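Side-chain contact in uncharacterized protein Atu1656 (Agrobacterium tumefaciens, PDB 2OJH), which is of unknown function but belongs to the TolB family and folds as a six-bladed beta-propeller: residues 251-256 / 262-267. Residues are numbered along the deposited sequence; the frame is centred on the assembly and turned at random.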
ATOM      1  N   VAL A 251       8.533 -10.418  -6.280  1.00 36.47           N
ATOM      2  CA  VAL A 251       7.157 -10.287  -5.822  1.00 36.52           C
ATOM      3  C   VAL A 251       6.798 -11.684  -5.297  1.00 36.59           C
ATOM      4  O   VAL A 251       6.875 -12.678  -6.033  1.00 35.84           O
ATOM      5  CB  VAL A 251       6.214  -9.787  -6.938  1.00 36.90           C
ATOM      6  CG1 VAL A 251       4.744  -9.794  -6.490  1.00 37.88           C
ATOM      7  CG2 VAL A 251       6.623  -8.365  -7.384  1.00 36.67           C
ATOM      8  N   GLN A 252       6.452 -11.738  -4.011  1.00 35.67           N
ATOM      9  CA  GLN A 252       6.235 -12.974  -3.314  1.00 35.97           C
ATOM     10  C   GLN A 252       4.785 -13.141  -2.944  1.00 35.21           C
ATOM     11  O   GLN A 252       4.045 -12.163  -2.828  1.00 35.11           O
ATOM     12  CB  GLN A 252       7.026 -12.992  -2.004  1.00 36.28           C
ATOM     13  CG  GLN A 252       8.485 -12.682  -2.126  1.00 38.25           C
ATOM     14  CD  GLN A 252       9.255 -13.856  -2.621  1.00 41.10           C
ATOM     15  OE1 GLN A 252       9.479 -13.981  -3.810  1.00 45.44           O
ATOM     16  NE2 GLN A 252       9.637 -14.755  -1.721  1.00 42.31           N
ATOM     17  N   LEU A 253       4.407 -14.396  -2.709  1.00 35.24           N
ATOM     18  CA  LEU A 253       3.075 -14.726  -2.231  1.00 35.86           C
ATOM     19  C   LEU A 253       3.218 -15.807  -1.168  1.00 35.79           C
ATOM     20  O   LEU A 253       4.111 -16.678  -1.264  1.00 35.27           O
ATOM     21  CB  LEU A 253       2.198 -15.241  -3.384  1.00 36.32           C
ATOM     22  CG  LEU A 253       0.671 -15.298  -3.202  1.00 35.41           C
ATOM     23  CD1 LEU A 253       0.091 -13.934  -3.254  1.00 32.58           C
ATOM     24  CD2 LEU A 253      -0.025 -16.179  -4.282  1.00 36.10           C
HETATM   25  N   MSE A 254       2.351 -15.737  -0.159  1.00 36.12           N
HETATM   26  CA  MSE A 254       2.279 -16.762   0.887  1.00 38.42           C
HETATM   27  C   MSE A 254       0.868 -16.884   1.469  1.00 37.40           C
HETATM   28  O   MSE A 254       0.024 -16.007   1.263  1.00 37.10           O
HETATM   29  CB  MSE A 254       3.237 -16.394   2.011  1.00 37.78           C
HETATM   30  CG  MSE A 254       2.806 -15.121   2.722  1.00 38.33           C
HETATM   31 SE   MSE A 254       4.144 -14.515   4.004  1.00 45.79          SE
HETATM   32  CE  MSE A 254       3.390 -12.761   4.375  1.00 35.33           C
ATOM     33  N   ASP A 255       0.643 -17.961   2.223  1.00 37.92           N
ATOM     34  CA  ASP A 255      -0.606 -18.165   2.983  1.00 38.20           C
ATOM     35  C   ASP A 255      -0.714 -17.112   4.103  1.00 38.53           C
ATOM     36  O   ASP A 255       0.307 -16.531   4.510  1.00 37.51           O
ATOM     37  CB  ASP A 255      -0.632 -19.584   3.590  1.00 38.78           C
ATOM     38  CG  ASP A 255      -0.648 -20.698   2.530  1.00 39.55           C
ATOM     39  OD1 ASP A 255      -1.044 -20.438   1.375  1.00 40.92           O
ATOM     40  OD2 ASP A 255      -0.269 -21.855   2.850  1.00 42.07           O
HETATM   41  N   MSE A 256      -1.931 -16.856   4.601  1.00 38.76           N
HETATM   42  CA  MSE A 256      -2.125 -15.945   5.751  1.00 40.16           C
HETATM   43  C   MSE A 256      -1.200 -16.208   6.950  1.00 39.43           C
HETATM   44  O   MSE A 256      -0.817 -15.277   7.661  1.00 39.27           O
HETATM   45  CB  MSE A 256      -3.550 -16.009   6.282  1.00 41.67           C
HETATM   46  CG  MSE A 256      -4.603 -15.584   5.339  1.00 44.88           C
HETATM   47 SE   MSE A 256      -4.355 -13.787   4.644  0.80 60.06          SE
HETATM   48  CE  MSE A 256      -4.725 -12.750   6.185  1.00 41.35           C
ATOM     49  N   GLU A 262       6.191 -18.290  -1.936  1.00 35.85           N
ATOM     50  CA  GLU A 262       6.679 -18.531  -3.285  1.00 36.74           C
ATOM     51  C   GLU A 262       7.008 -17.215  -3.968  1.00 36.36           C
ATOM     52  O   GLU A 262       6.455 -16.173  -3.610  1.00 36.49           O
ATOM     53  CB  GLU A 262       5.657 -19.328  -4.103  1.00 36.72           C
ATOM     54  CG  GLU A 262       4.310 -18.620  -4.311  1.00 37.60           C
ATOM     55  CD  GLU A 262       3.276 -19.542  -4.941  1.00 39.22           C
ATOM     56  OE1 GLU A 262       3.562 -20.093  -6.031  1.00 43.88           O
ATOM     57  OE2 GLU A 262       2.194 -19.736  -4.342  1.00 41.30           O
ATOM     58  N   THR A 263       7.903 -17.274  -4.947  1.00 36.15           N
ATOM     59  CA  THR A 263       8.169 -16.124  -5.821  1.00 35.97           C
ATOM     60  C   THR A 263       7.229 -16.192  -7.006  1.00 35.27           C
ATOM     61  O   THR A 263       7.241 -17.155  -7.772  1.00 35.18           O
ATOM     62  CB  THR A 263       9.636 -16.117  -6.302  1.00 36.46           C
ATOM     63  OG1 THR A 263      10.483 -16.070  -5.151  1.00 39.63           O
ATOM     64  CG2 THR A 263       9.931 -14.897  -7.159  1.00 36.29           C
ATOM     65  N   LEU A 264       6.369 -15.194  -7.142  1.00 33.42           N
ATOM     66  CA  LEU A 264       5.503 -15.129  -8.296  1.00 33.06           C
ATOM     67  C   LEU A 264       6.329 -14.720  -9.519  1.00 34.83           C
ATOM     68  O   LEU A 264       6.265 -15.377 -10.559  1.00 35.13           O
ATOM     69  CB  LEU A 264       4.351 -14.136  -8.043  1.00 32.65           C
ATOM     70  CG  LEU A 264       3.428 -14.597  -6.927  1.00 31.47           C
ATOM     71  CD1 LEU A 264       2.265 -13.549  -6.765  1.00 30.40           C
ATOM     72  CD2 LEU A 264       2.860 -16.000  -7.154  1.00 30.23           C
ATOM     73  N   PHE A 265       7.111 -13.640  -9.415  1.00 35.27           N
ATOM     74  CA  PHE A 265       8.012 -13.252 -10.509  1.00 35.58           C
ATOM     75  C   PHE A 265       9.115 -12.331  -9.975  1.00 35.31           C
ATOM     76  O   PHE A 265       8.948 -11.746  -8.919  1.00 33.92           O
ATOM     77  CB  PHE A 265       7.232 -12.576 -11.643  1.00 35.02           C
ATOM     78  CG  PHE A 265       6.214 -11.571 -11.168  1.00 36.12           C
ATOM     79  CD1 PHE A 265       4.916 -11.979 -10.883  1.00 36.75           C
ATOM     80  CD2 PHE A 265       6.550 -10.226 -11.015  1.00 34.42           C
ATOM     81  CE1 PHE A 265       3.957 -11.052 -10.448  1.00 35.41           C
ATOM     82  CE2 PHE A 265       5.600  -9.289 -10.592  1.00 34.96           C
ATOM     83  CZ  PHE A 265       4.309  -9.718 -10.297  1.00 35.75           C
ATOM     84  N   ASP A 266      10.249 -12.269 -10.690  1.00 35.54           N
ATOM     85  CA  ASP A 266      11.258 -11.225 -10.491  1.00 36.43           C
ATOM     86  C   ASP A 266      10.756  -9.925 -11.099  1.00 37.16           C
ATOM     87  O   ASP A 266       9.938  -9.933 -12.025  1.00 37.61           O
ATOM     88  CB  ASP A 266      12.551 -11.574 -11.178  1.00 36.71           C
ATOM     89  CG  ASP A 266      13.219 -12.808 -10.586  1.00 38.33           C
ATOM     90  OD1 ASP A 266      12.908 -13.175  -9.438  1.00 38.71           O
ATOM     91  OD2 ASP A 266      14.060 -13.408 -11.284  1.00 43.89           O
ATOM     92  N   LEU A 267      11.277  -8.813 -10.612  1.00 37.19           N
ATOM     93  CA  LEU A 267      10.810  -7.511 -11.057  1.00 37.22           C
ATOM     94  C   LEU A 267      11.878  -6.439 -10.815  1.00 37.21           C
ATOM     95  O   LEU A 267      12.626  -6.484  -9.825  1.00 36.82           O
ATOM     96  CB  LEU A 267       9.504  -7.160 -10.352  1.00 37.75           C
ATOM     97  CG  LEU A 267       8.936  -5.765 -10.542  1.00 38.95           C
ATOM     98  CD1 LEU A 267       7.442  -5.798 -10.773  1.00 43.18           C
ATOM     99  CD2 LEU A 267       9.233  -4.901  -9.328  1.00 43.05           C
TER
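V251 lies over one face of the F265 ring, its CB 4.0 Å from the ring centroid in a CH-pi contact suited to a compact, branched side chain, and its CG2 packed 3.5 Å from F265 CE2. F265 reaches it because chi1 (44°) sets CG between its own backbone N and carbonyl carbon, which brings the ring alongside V251, one face turned to it; F27 and Y288 also meet this ring. The side chain of L264 starts out toward the neighbouring strand, and its branched end packs obliquely against L253, CD1 3.8 Å from L253 CB. Beside L253 runs the chain of E262, extended beyond CG, which brushes L253 CB while the carboxylate reaches R32 in a salt bridge. On the other face, Q252 bends at chi2 (-79°), bringing OE1 to T263 OG1 at 2.7 Å; the hydroxyl donates in the amide plane, onto a lone pair, fitting the exposed T263. Around this non-hydrogen-bonded pair, L253 and E262 exchange two N-H...O bonds, whereas V251 N binds F265 O and V251 O accepts from L264 N. L264 and F265 thus both face V251, a classic beta bulge in the hairpin joining the third strand of a four-stranded antiparallel propeller blade to its outermost strand, 262-267.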